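Local coordinates for protein putative hyaluronoglucosaminidase (Clostridium perfringens, PDB 6PWI) that belongs to glycoside hydrolase family 84 and probably acts as a hexosaminidase, cleaving terminal N-acetylhexosamine residues from glycans through its barrel domain, at residues A[389-395]-A[420-426]. Numbering follows the deposited sequence.
With EDO (1,2-ethanediol), chain H.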
loop_
_atom_site.group_PDB
_atom_site.type_symbol
_atom_site.label_atom_id
_atom_site.label_comp_id
_atom_site.label_asym_id
_atom_site.label_seq_id
_atom_site.Cartn_x
_atom_site.Cartn_y
_atom_site.Cartn_z
ATOM N N MET A 389 -5.160 -4.784 11.666
ATOM C CA MET A 389 -4.921 -3.352 11.745
ATOM C C MET A 389 -5.449 -2.666 10.487
ATOM O O MET A 389 -5.110 -3.060 9.371
ATOM C CB MET A 389 -3.420 -3.079 11.894
ATOM C CG MET A 389 -3.026 -1.635 11.654
ATOM S SD MET A 389 -3.298 -0.668 13.140
ATOM C CE MET A 389 -2.551 0.896 12.682
ATOM N N TRP A 390 -6.298 -1.651 10.693
ATOM C CA TRP A 390 -6.698 -0.694 9.672
ATOM C C TRP A 390 -5.873 0.575 9.881
ATOM O O TRP A 390 -6.056 1.272 10.883
ATOM C CB TRP A 390 -8.210 -0.434 9.789
ATOM C CG TRP A 390 -8.804 0.674 8.963
ATOM C CD1 TRP A 390 -8.246 1.884 8.646
ATOM C CD2 TRP A 390 -10.130 0.697 8.392
ATOM N NE1 TRP A 390 -9.111 2.635 7.892
ATOM C CE2 TRP A 390 -10.277 1.934 7.722
ATOM C CE3 TRP A 390 -11.196 -0.214 8.365
ATOM C CZ2 TRP A 390 -11.447 2.282 7.044
ATOM C CZ3 TRP A 390 -12.356 0.136 7.703
ATOM C CH2 TRP A 390 -12.480 1.368 7.053
ATOM N N LEU A 391 -4.942 0.849 8.953
ATOM C CA LEU A 391 -4.043 1.983 9.100
ATOM C C LEU A 391 -4.586 3.193 8.346
ATOM O O LEU A 391 -4.671 3.188 7.120
ATOM C CB LEU A 391 -2.645 1.607 8.604
ATOM C CG LEU A 391 -1.601 2.714 8.741
ATOM C CD1 LEU A 391 -1.362 3.058 10.199
ATOM C CD2 LEU A 391 -0.295 2.324 8.073
ATOM N N ASN A 392 -4.926 4.238 9.106
ATOM C CA ASN A 392 -5.437 5.475 8.543
ATOM C C ASN A 392 -4.278 6.366 8.095
ATOM O O ASN A 392 -4.107 7.473 8.602
ATOM C CB ASN A 392 -6.387 6.178 9.516
ATOM C CG ASN A 392 -7.817 5.715 9.345
ATOM O OD1 ASN A 392 -8.266 5.502 8.221
ATOM N ND2 ASN A 392 -8.532 5.541 10.446
ATOM N N TRP A 393 -3.487 5.853 7.149
ATOM C CA TRP A 393 -2.457 6.589 6.436
ATOM C C TRP A 393 -2.224 5.851 5.124
ATOM O O TRP A 393 -2.123 4.627 5.131
ATOM C CB TRP A 393 -1.157 6.659 7.251
ATOM C CG TRP A 393 0.008 7.214 6.488
ATOM C CD1 TRP A 393 0.309 8.531 6.288
ATOM C CD2 TRP A 393 1.033 6.470 5.804
ATOM N NE1 TRP A 393 1.445 8.661 5.532
ATOM C CE2 TRP A 393 1.916 7.412 5.224
ATOM C CE3 TRP A 393 1.301 5.108 5.636
ATOM C CZ2 TRP A 393 3.042 7.030 4.489
ATOM C CZ3 TRP A 393 2.411 4.733 4.910
ATOM C CH2 TRP A 393 3.270 5.678 4.347
ATOM N N PRO A 394 -2.072 6.547 3.975
ATOM C CA PRO A 394 -1.954 8.000 3.938
ATOM C C PRO A 394 -3.214 8.770 3.550
ATOM O O PRO A 394 -3.121 9.802 2.886
ATOM C CB PRO A 394 -0.927 8.119 2.806
ATOM C CG PRO A 394 -1.402 7.095 1.799
ATOM C CD PRO A 394 -1.910 5.943 2.644
ATOM N N VAL A 395 -4.378 8.279 3.990
ATOM C CA VAL A 395 -5.653 8.946 3.752
ATOM C C VAL A 395 -5.512 10.443 4.031
ATOM O O VAL A 395 -5.030 10.844 5.087
ATOM C CB VAL A 395 -6.805 8.308 4.564
ATOM C CG1 VAL A 395 -6.445 8.084 6.025
ATOM C CG2 VAL A 395 -8.098 9.099 4.453
ATOM N N GLY A 420 -2.255 -8.700 10.681
ATOM C CA GLY A 420 -1.972 -8.085 9.396
ATOM C C GLY A 420 -2.434 -6.635 9.336
ATOM O O GLY A 420 -2.944 -6.097 10.314
ATOM N N ILE A 421 -2.263 -6.012 8.166
ATOM C CA ILE A 421 -2.457 -4.577 8.068
ATOM C C ILE A 421 -2.973 -4.216 6.677
ATOM O O ILE A 421 -2.543 -4.790 5.675
ATOM C CB ILE A 421 -1.153 -3.839 8.455
ATOM C CG1 ILE A 421 -1.294 -2.317 8.352
ATOM C CG2 ILE A 421 0.044 -4.371 7.677
ATOM C CD1 ILE A 421 -0.331 -1.542 9.235
ATOM N N VAL A 422 -3.921 -3.272 6.634
ATOM C CA VAL A 422 -4.306 -2.637 5.383
ATOM C C VAL A 422 -4.138 -1.128 5.522
ATOM O O VAL A 422 -4.349 -0.580 6.599
ATOM C CB VAL A 422 -5.730 -3.015 4.933
ATOM C CG1 VAL A 422 -5.830 -4.479 4.542
ATOM C CG2 VAL A 422 -6.792 -2.648 5.955
ATOM N N THR A 423 -3.744 -0.476 4.425
ATOM C CA THR A 423 -3.626 0.973 4.366
ATOM C C THR A 423 -4.895 1.582 3.770
ATOM O O THR A 423 -5.391 1.137 2.742
ATOM C CB THR A 423 -2.379 1.404 3.583
ATOM O OG1 THR A 423 -2.525 2.791 3.285
ATOM C CG2 THR A 423 -2.191 0.676 2.272
ATOM N N ASN A 424 -5.417 2.615 4.429
ATOM C CA ASN A 424 -6.522 3.400 3.900
ATOM C C ASN A 424 -5.918 4.603 3.174
ATOM O O ASN A 424 -5.483 5.555 3.817
ATOM C CB ASN A 424 -7.481 3.785 5.032
ATOM C CG ASN A 424 -8.671 4.605 4.585
ATOM O OD1 ASN A 424 -9.119 4.473 3.452
ATOM N ND2 ASN A 424 -9.198 5.440 5.467
ATOM N N PRO A 425 -5.781 4.579 1.828
ATOM C CA PRO A 425 -4.987 5.580 1.115
ATOM C C PRO A 425 -5.769 6.831 0.723
ATOM O O PRO A 425 -6.899 7.018 1.174
ATOM C CB PRO A 425 -4.501 4.815 -0.127
ATOM C CG PRO A 425 -5.048 3.403 0.036
ATOM C CD PRO A 425 -6.272 3.540 0.918
ATOM N N MET A 426 -5.136 7.672 -0.112
ATOM C CA MET A 426 -5.664 8.961 -0.540
ATOM C C MET A 426 -6.666 8.761 -1.671
ATOM O O MET A 426 -6.685 7.716 -2.311
ATOM C CB MET A 426 -4.540 9.845 -1.084
ATOM C CG MET A 426 -3.430 10.117 -0.103
ATOM S SD MET A 426 -2.101 11.039 -0.920
ATOM C CE MET A 426 -1.039 9.684 -1.425
HETATM C C1 EDO H . -13.381 2.728 10.707
HETATM O O1 EDO H . -14.419 3.033 9.782
HETATM C C2 EDO H . -12.013 3.098 10.253
HETATM O O2 EDO H . -11.746 4.489 10.018
#
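Strands 389-391 and 420-423 run parallel as the seventh and eighth of the (beta/alpha)8 barrel of the family 84 domain, and four backbone bonds zip them together: Met389 N to Gly420 O, Val422 N to Met389 O, Leu391 N to Val422 O, and Asn424 N to Leu391 O (2.9 Å), the last carrying the ladder just past the strand ends. Beyond it, Thr423 OG1 gives its proton to Trp393 O (2.6 Å), the carbonyl of the cis peptide that joins Trp393 to Pro394.

Two side-chain donors, Asn424 ND2 and Trp390 NE1, meet at Asn392 OD1. The extended first torsion of Asn424 (chi1 -180°) carries its amide there, ND2 to OD1 2.9 Å and nearly straight (171°), with OD1 in the plane of the Asn424 amide; the two amide planes are 59° apart. Trp390 NE1 (3.0 Å) comes from above the carbonyl plane and less straight. Asn424 CB also lies 3.5 Å from Trp390 NE1, while Gly185 N holds Asn424 OD1.

On the sheet face that carries Met389, Leu391, Ile421 and Thr423, Ile421 CD1 touches Met389 CG (3.6 Å) and Leu391 CB; this face turns to helix 433-444, where Leu391 meets Ile439. Farther on, the Pro394 ring packs on Pro425 and Met426.

An ethanediol, probably from the crystallisation liquor, lies over the centre of one face of the Trp390 indole, C2 3.3 Å from CE2. Two donors on OD1 and Ile367 O on ND2 should together set the turn of the Asn392 amide; the indole is only loosely tied through NE1. At this C-terminal mouth of the barrel the side chain of Trp390 lies about 10 Å from that of Asp299, the predicted proton donor, consistent with a wall of the active-site pocket.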